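Local coordinates for OmpT protein (Vibrio cholerae serotype O1, PDB 6EHE) that probably acts as an outer-membrane porin, a sixteen-stranded beta barrel that lets small solutes and ions diffuse across the membrane, at residues A[15-20]-A[309-314]; A[9-14]-A[25-30]. One frame throughout, in Å; residues are numbered along the deposited sequence.

Interaction 1: A[15-20]-A[309-314]; sequences LKFLED and NNFGIG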
ATOM      1  N   LEU A  15      -0.909  16.560 -10.928  1.00 40.40           N
ATOM      2  CA  LEU A  15       0.045  17.657 -10.904  1.00 44.41           C
ATOM      3  C   LEU A  15       0.606  17.734  -9.497  1.00 41.77           C
ATOM      4  O   LEU A  15      -0.155  17.848  -8.529  1.00 39.81           O
ATOM      5  CB  LEU A  15      -0.632  18.978 -11.301  1.00 44.76           C
ATOM      6  CG  LEU A  15       0.134  20.289 -11.113  1.00 50.50           C
ATOM      7  CD1 LEU A  15       1.259  20.446 -12.144  1.00 47.23           C
ATOM      8  CD2 LEU A  15      -0.826  21.509 -11.142  1.00 49.59           C
ATOM      9  N   LYS A  16       1.923  17.669  -9.383  1.00 41.39           N
ATOM     10  CA  LYS A  16       2.583  17.588  -8.093  1.00 45.83           C
ATOM     11  C   LYS A  16       3.646  18.664  -7.987  1.00 47.07           C
ATOM     12  O   LYS A  16       4.385  18.922  -8.944  1.00 48.78           O
ATOM     13  CB  LYS A  16       3.228  16.212  -7.879  1.00 48.69           C
ATOM     14  CG  LYS A  16       2.244  15.052  -7.719  1.00 50.33           C
ATOM     15  CD  LYS A  16       2.569  14.213  -6.458  1.00 52.53           C
ATOM     16  CE  LYS A  16       4.072  13.991  -6.277  1.00 54.34           C
ATOM     17  NZ  LYS A  16       4.392  13.350  -4.958  1.00 62.29           N
ATOM     18  N   PHE A  17       3.721  19.264  -6.805  1.00 47.52           N
ATOM     19  CA  PHE A  17       4.694  20.281  -6.433  1.00 48.17           C
ATOM     20  C   PHE A  17       5.371  19.772  -5.176  1.00 53.72           C
ATOM     21  O   PHE A  17       4.794  19.875  -4.090  1.00 51.24           O
ATOM     22  CB  PHE A  17       4.032  21.611  -6.125  1.00 45.88           C
ATOM     23  CG  PHE A  17       3.350  22.260  -7.290  1.00 52.88           C
ATOM     24  CD1 PHE A  17       2.001  22.065  -7.516  1.00 47.66           C
ATOM     25  CD2 PHE A  17       4.048  23.126  -8.125  1.00 54.31           C
ATOM     26  CE1 PHE A  17       1.369  22.684  -8.580  1.00 50.57           C
ATOM     27  CE2 PHE A  17       3.418  23.746  -9.184  1.00 52.51           C
ATOM     28  CZ  PHE A  17       2.079  23.527  -9.414  1.00 47.38           C
ATOM     29  N   LEU A  18       6.575  19.234  -5.313  1.00 60.62           N
ATOM     30  CA  LEU A  18       7.397  18.863  -4.171  1.00 59.60           C
ATOM     31  C   LEU A  18       8.376  19.996  -3.878  1.00 70.02           C
ATOM     32  O   LEU A  18       9.047  20.487  -4.790  1.00 72.28           O
ATOM     33  CB  LEU A  18       8.138  17.557  -4.444  1.00 60.29           C
ATOM     34  CG  LEU A  18       7.239  16.390  -4.893  1.00 63.86           C
ATOM     35  CD1 LEU A  18       8.019  15.079  -4.940  1.00 60.89           C
ATOM     36  CD2 LEU A  18       5.995  16.239  -4.018  1.00 55.85           C
ATOM     37  N   GLU A  19       8.429  20.417  -2.609  1.00 69.05           N
ATOM     38  CA  GLU A  19       9.286  21.515  -2.155  1.00 70.42           C
ATOM     39  C   GLU A  19      10.718  21.387  -2.680  1.00 77.38           C
ATOM     40  O   GLU A  19      11.319  20.310  -2.623  1.00 77.84           O
ATOM     41  CB  GLU A  19       9.282  21.543  -0.618  1.00 68.59           C
ATOM     42  CG  GLU A  19      10.418  22.318   0.028  1.00 73.38           C
ATOM     43  CD  GLU A  19      10.042  23.755   0.341  1.00 79.16           C
ATOM     44  OE1 GLU A  19       8.823  24.037   0.441  1.00 70.30           O
ATOM     45  OE2 GLU A  19      10.964  24.604   0.473  1.00 82.38           O
ATOM     46  N   ASP A  20      11.257  22.502  -3.193  1.00 76.70           N
ATOM     47  CA  ASP A  20      12.626  22.576  -3.722  1.00 80.53           C
ATOM     48  C   ASP A  20      12.872  21.526  -4.811  1.00 85.58           C
ATOM     49  O   ASP A  20      13.993  21.022  -4.965  1.00 88.48           O
ATOM     50  CB  ASP A  20      13.675  22.454  -2.600  1.00 84.06           C
ATOM     51  CG  ASP A  20      13.718  23.688  -1.684  1.00 87.13           C
ATOM     52  OD1 ASP A  20      13.086  24.718  -2.019  1.00 85.09           O
ATOM     53  OD2 ASP A  20      14.385  23.625  -0.623  1.00 86.96           O
ATOM     54  N   ASN A 309       7.294  21.488   2.049  1.00 59.93           N
ATOM     55  CA  ASN A 309       5.930  21.933   1.789  1.00 55.77           C
ATOM     56  C   ASN A 309       5.537  21.480   0.393  1.00 54.63           C
ATOM     57  O   ASN A 309       6.174  21.873  -0.584  1.00 57.52           O
ATOM     58  CB  ASN A 309       5.820  23.451   1.897  1.00 62.09           C
ATOM     59  CG  ASN A 309       5.163  23.891   3.180  1.00 69.44           C
ATOM     60  OD1 ASN A 309       5.398  23.310   4.239  1.00 73.79           O
ATOM     61  ND2 ASN A 309       4.321  24.917   3.094  1.00 74.13           N
ATOM     62  N   ASN A 310       4.493  20.665   0.291  1.00 50.17           N
ATOM     63  CA  ASN A 310       4.138  20.031  -0.966  1.00 49.50           C
ATOM     64  C   ASN A 310       2.658  20.222  -1.260  1.00 44.09           C
ATOM     65  O   ASN A 310       1.843  20.433  -0.363  1.00 44.24           O
ATOM     66  CB  ASN A 310       4.461  18.542  -0.947  1.00 53.19           C
ATOM     67  CG  ASN A 310       5.877  18.266  -0.511  1.00 55.34           C
ATOM     68  OD1 ASN A 310       6.775  19.090  -0.700  1.00 65.17           O
ATOM     69  ND2 ASN A 310       6.085  17.119   0.094  1.00 51.22           N
ATOM     70  N   PHE A 311       2.317  20.117  -2.539  1.00 41.43           N
ATOM     71  CA  PHE A 311       0.937  20.310  -2.959  1.00 41.49           C
ATOM     72  C   PHE A 311       0.678  19.454  -4.186  1.00 39.60           C
ATOM     73  O   PHE A 311       1.553  19.264  -5.029  1.00 40.15           O
ATOM     74  CB  PHE A 311       0.635  21.798  -3.250  1.00 44.39           C
ATOM     75  CG  PHE A 311      -0.715  22.030  -3.874  1.00 44.09           C
ATOM     76  CD1 PHE A 311      -1.861  22.062  -3.093  1.00 43.24           C
ATOM     77  CD2 PHE A 311      -0.843  22.182  -5.245  1.00 44.47           C
ATOM     78  CE1 PHE A 311      -3.103  22.248  -3.666  1.00 41.63           C
ATOM     79  CE2 PHE A 311      -2.102  22.365  -5.837  1.00 41.82           C
ATOM     80  CZ  PHE A 311      -3.222  22.396  -5.049  1.00 37.86           C
ATOM     81  N   GLY A 312      -0.526  18.936  -4.290  1.00 38.15           N
ATOM     82  CA  GLY A 312      -0.845  18.064  -5.404  1.00 34.42           C
ATOM     83  C   GLY A 312      -2.305  18.176  -5.750  1.00 37.74           C
ATOM     84  O   GLY A 312      -3.157  18.387  -4.882  1.00 40.58           O
ATOM     85  N   ILE A 313      -2.603  18.008  -7.028  1.00 37.25           N
ATOM     86  CA  ILE A 313      -3.982  18.047  -7.476  1.00 33.87           C
ATOM     87  C   ILE A 313      -4.152  17.052  -8.605  1.00 40.39           C
ATOM     88  O   ILE A 313      -3.302  16.949  -9.498  1.00 41.86           O
ATOM     89  CB  ILE A 313      -4.373  19.471  -7.895  1.00 38.77           C
ATOM     90  CG1 ILE A 313      -5.800  19.494  -8.393  1.00 36.45           C
ATOM     91  CG2 ILE A 313      -3.408  20.030  -8.942  1.00 40.11           C
ATOM     92  CD1 ILE A 313      -6.259  20.888  -8.599  1.00 38.13           C
ATOM     93  N   GLY A 314      -5.246  16.300  -8.559  1.00 37.67           N
ATOM     94  CA  GLY A 314      -5.434  15.252  -9.541  1.00 37.52           C
ATOM     95  C   GLY A 314      -6.891  15.006  -9.868  1.00 38.82           C
ATOM     96  O   GLY A 314      -7.811  15.488  -9.197  1.00 39.04           O
TER
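L15 and F17 pair antiparallel with I313 and F311, the axes of strands 15-17 and 309-314 lying 4.7 Å apart. Both are hydrogen-bonded pairs: L15 N reaches I313 O at 2.8 Å and F17 N reaches F311 O at 2.8 Å, each answered by the return bond from the partner's N-H. Between them K16 faces G312 as a non-hydrogen-bonded pair, the backbones close at 4.4 Å from CA to CA, with a CA-H...O contact from G312 CA to L15 O. Beyond F17 the regular pairing gives way to a side chain. N310 OD1 accepts the N-H of E19 at 2.9 Å in an almost straight bond (179°), the donor tilted 31° from the amide plane. The chi1 of N310 (-51°) sets its CG beside its own backbone N, from where the amide oxygen can reach over to the departing chain. E19 bends back at chi2, and its OE1 makes only a weak bond to N309 N. This is the seam of the porin barrel, where the first strand meets the last and the antiparallel sheet closes on itself. Side chains alternate across it. L15, F17, F311 and I313 share one face, and a bound detergent molecule lies near I313, consistent with a lipid-facing surface. There the rings of F17 and F311 run alongside each other in the same direction. F17 CD1 comes in at the edge of the F311 ring, 3.6 Å from F311 CD2, while F311 also meets Y281 of the neighbouring strand 275-286. L15 and I313 meet through methyls, L15 CD2 lying 3.7 Å from I313 CG2. On the other face K16 touches F96, and L18 and N310 both touch F97.

Interaction 2: A[9-14]-A[25-30]; sequences GQLRTE and IGSGSS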
ATOM      1  N   GLY A   9     -10.805   0.077 -15.954  1.00 47.24           N
ATOM      2  CA  GLY A   9      -9.646   0.927 -16.085  1.00 44.89           C
ATOM      3  C   GLY A   9      -9.816   2.176 -15.265  1.00 46.15           C
ATOM      4  O   GLY A   9     -10.894   2.474 -14.742  1.00 44.42           O
ATOM      5  N   GLN A  10      -8.725   2.922 -15.191  1.00 46.79           N
ATOM      6  CA  GLN A  10      -8.732   4.197 -14.493  1.00 50.76           C
ATOM      7  C   GLN A  10      -7.725   5.104 -15.169  1.00 48.70           C
ATOM      8  O   GLN A  10      -6.537   4.766 -15.238  1.00 52.37           O
ATOM      9  CB  GLN A  10      -8.398   4.010 -13.020  1.00 47.76           C
ATOM     10  CG  GLN A  10      -7.843   5.237 -12.352  1.00 53.12           C
ATOM     11  CD  GLN A  10      -7.454   4.963 -10.918  1.00 50.51           C
ATOM     12  OE1 GLN A  10      -6.582   5.635 -10.355  1.00 55.20           O
ATOM     13  NE2 GLN A  10      -8.089   3.955 -10.319  1.00 47.71           N
ATOM     14  N   LEU A  11      -8.209   6.226 -15.691  1.00 42.78           N
ATOM     15  CA  LEU A  11      -7.345   7.285 -16.183  1.00 45.99           C
ATOM     16  C   LEU A  11      -7.053   8.247 -15.039  1.00 47.61           C
ATOM     17  O   LEU A  11      -7.967   8.844 -14.461  1.00 48.97           O
ATOM     18  CB  LEU A  11      -7.991   8.018 -17.354  1.00 51.93           C
ATOM     19  CG  LEU A  11      -7.059   8.642 -18.392  1.00 51.56           C
ATOM     20  CD1 LEU A  11      -7.926   9.247 -19.471  1.00 59.96           C
ATOM     21  CD2 LEU A  11      -6.141   9.709 -17.807  1.00 47.47           C
ATOM     22  N   ARG A  12      -5.784   8.411 -14.728  1.00 43.97           N
ATOM     23  CA  ARG A  12      -5.368   9.240 -13.618  1.00 48.71           C
ATOM     24  C   ARG A  12      -4.459  10.317 -14.173  1.00 45.29           C
ATOM     25  O   ARG A  12      -3.563  10.012 -14.959  1.00 47.90           O
ATOM     26  CB  ARG A  12      -4.642   8.391 -12.568  1.00 47.45           C
ATOM     27  CG  ARG A  12      -4.300   9.125 -11.294  1.00 52.88           C
ATOM     28  CD  ARG A  12      -3.571   8.219 -10.305  1.00 52.63           C
ATOM     29  NE  ARG A  12      -4.427   7.145  -9.818  1.00 49.88           N
ATOM     30  CZ  ARG A  12      -4.054   6.265  -8.899  1.00 47.75           C
ATOM     31  NH1 ARG A  12      -4.901   5.330  -8.523  1.00 43.77           N
ATOM     32  NH2 ARG A  12      -2.837   6.322  -8.374  1.00 46.69           N
ATOM     33  N   THR A  13      -4.695  11.571 -13.793  1.00 42.57           N
ATOM     34  CA  THR A  13      -3.770  12.633 -14.178  1.00 43.76           C
ATOM     35  C   THR A  13      -3.542  13.536 -12.982  1.00 42.31           C
ATOM     36  O   THR A  13      -4.493  13.934 -12.300  1.00 38.76           O
ATOM     37  CB  THR A  13      -4.268  13.448 -15.388  1.00 58.15           C
ATOM     38  OG1 THR A  13      -4.301  12.596 -16.541  1.00 60.64           O
ATOM     39  CG2 THR A  13      -3.309  14.636 -15.695  1.00 48.00           C
ATOM     40  N   GLU A  14      -2.273  13.830 -12.720  1.00 39.01           N
ATOM     41  CA  GLU A  14      -1.898  14.457 -11.476  1.00 37.88           C
ATOM     42  C   GLU A  14      -0.826  15.496 -11.724  1.00 41.77           C
ATOM     43  O   GLU A  14       0.040  15.342 -12.593  1.00 43.03           O
ATOM     44  CB  GLU A  14      -1.417  13.415 -10.443  1.00 40.09           C
ATOM     45  CG  GLU A  14      -2.561  12.536  -9.925  1.00 42.26           C
ATOM     46  CD  GLU A  14      -2.147  11.512  -8.883  1.00 48.81           C
ATOM     47  OE1 GLU A  14      -0.971  11.088  -8.866  1.00 46.25           O
ATOM     48  OE2 GLU A  14      -3.022  11.142  -8.069  1.00 49.01           O
ATOM     49  N   ILE A  25       3.805  16.800 -14.055  1.00 56.83           N
ATOM     50  CA  ILE A  25       2.493  16.463 -14.597  1.00 56.14           C
ATOM     51  C   ILE A  25       2.587  15.042 -15.124  1.00 62.38           C
ATOM     52  O   ILE A  25       3.640  14.613 -15.614  1.00 62.20           O
ATOM     53  CB  ILE A  25       2.031  17.417 -15.726  1.00 60.47           C
ATOM     54  CG1 ILE A  25       0.520  17.614 -15.699  1.00 63.83           C
ATOM     55  CG2 ILE A  25       2.332  16.859 -17.092  1.00 64.21           C
ATOM     56  CD1 ILE A  25       0.063  18.558 -14.676  1.00 57.68           C
ATOM     57  N   GLY A  26       1.496  14.294 -15.020  1.00 62.03           N
ATOM     58  CA  GLY A  26       1.611  12.945 -15.550  1.00 65.79           C
ATOM     59  C   GLY A  26       0.366  12.103 -15.395  1.00 62.12           C
ATOM     60  O   GLY A  26      -0.687  12.555 -14.920  1.00 56.09           O
ATOM     61  N   SER A  27       0.528  10.845 -15.807  1.00 60.64           N
ATOM     62  CA  SER A  27      -0.553   9.876 -15.789  1.00 52.09           C
ATOM     63  C   SER A  27      -0.085   8.513 -15.306  1.00 62.26           C
ATOM     64  O   SER A  27      -0.765   7.507 -15.559  1.00 64.77           O
ATOM     65  CB  SER A  27      -1.168   9.766 -17.158  1.00 53.30           C
ATOM     66  OG  SER A  27      -1.884  10.953 -17.429  1.00 59.70           O
ATOM     67  N   GLY A  28       1.055   8.454 -14.625  1.00 63.91           N
ATOM     68  CA  GLY A  28       1.459   7.248 -13.941  1.00 63.46           C
ATOM     69  C   GLY A  28       0.358   6.706 -13.057  1.00 58.05           C
ATOM     70  O   GLY A  28      -0.484   7.459 -12.549  1.00 56.65           O
ATOM     71  N   SER A  29       0.361   5.392 -12.887  1.00 58.68           N
ATOM     72  CA  SER A  29      -0.617   4.633 -12.121  1.00 56.33           C
ATOM     73  C   SER A  29      -1.996   4.677 -12.762  1.00 54.49           C
ATOM     74  O   SER A  29      -2.970   4.241 -12.144  1.00 58.33           O
ATOM     75  CB  SER A  29      -0.677   5.079 -10.653  1.00 62.35           C
ATOM     76  OG  SER A  29       0.342   4.433  -9.882  1.00 71.26           O
ATOM     77  N   SER A  30      -2.105   5.181 -13.989  1.00 51.27           N
ATOM     78  CA  SER A  30      -3.231   4.819 -14.836  1.00 48.78           C
ATOM     79  C   SER A  30      -3.221   3.316 -15.090  1.00 52.23           C
ATOM     80  O   SER A  30      -2.160   2.713 -15.284  1.00 51.28           O
ATOM     81  CB  SER A  30      -3.166   5.570 -16.162  1.00 51.30           C
ATOM     82  OG  SER A  30      -3.664   6.890 -16.044  1.00 51.13           O
TER
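S30 OG is held between R12 and S27: it accepts the N-H of R12 at 2.9 Å, nearly straight at 170°, and gives its own proton to S27 O at 3.0 Å. S27 O also takes the backbone N-H of S30, which closes a type II turn from S27 to S30. The hydroxyl therefore fastens the turn to strand 9-14 where the second strand of the hairpin is locally interrupted. With chi1 at -81°, S30 OG lies beside its own backbone N and faces the R12 amide. Next to it the hydroxyls of T13 and S27 share a hydrogen bond, T13 OG1 to S27 OG at 3.1 Å. Ordinary pairing returns at E14 and G26, an antiparallel hydrogen-bonded pair with E14 N to G26 O at 3.0 Å and a more bent bond back from G26 N. The R12 side chain runs extended and then turns at chi3 (-66°), bringing its guanidinium under the turn. S29 O sits over the centre of one face, 3.9 Å above the plane, and S29 CB is 3.4 Å from R12 NH2. Q10 OE1 lies at one edge, close to the guanidinium plane, and accepts R12 NE at 2.7 Å; its bond from NH1 is doubtfully short. The grip probably steadies the guanidinium. R31 and R316 approach R12 NH1, consistent with the basic residues that line the pore of general porins. A magnesium ion is modelled about 4 Å from the R12 side chain. E14 OE2 is hydrogen-bonded to Y278 OH. Strand 9-14 is flanked by strand 24-39, rejoined beyond the turn by backbone hydrogen bonding of Q10 with R31, and by strand 309-318, whose A315, Y317 and W319 make backbone hydrogen bonds with T13, L11 and G9.

Strand 3-17 supplies both contacts, its 9-14 part to interaction 2 and its end, with the loop residues that follow, to interaction 1. From there the chain turns back almost at once, and 25-30 closes the short hairpin loop of interaction 2. It then passes through all the remaining barrel strands before 309-314 returns to 15-20, so interaction 1 closes a loop of nearly the whole chain. The segments alternate, and the two contacts cross. One ties the first strand to the second, the other ties it to the last, on its opposite edges. They touch where L15 CD1 packs on I25 CD1, 3.4 Å away, and where E14 meets I313 and G314.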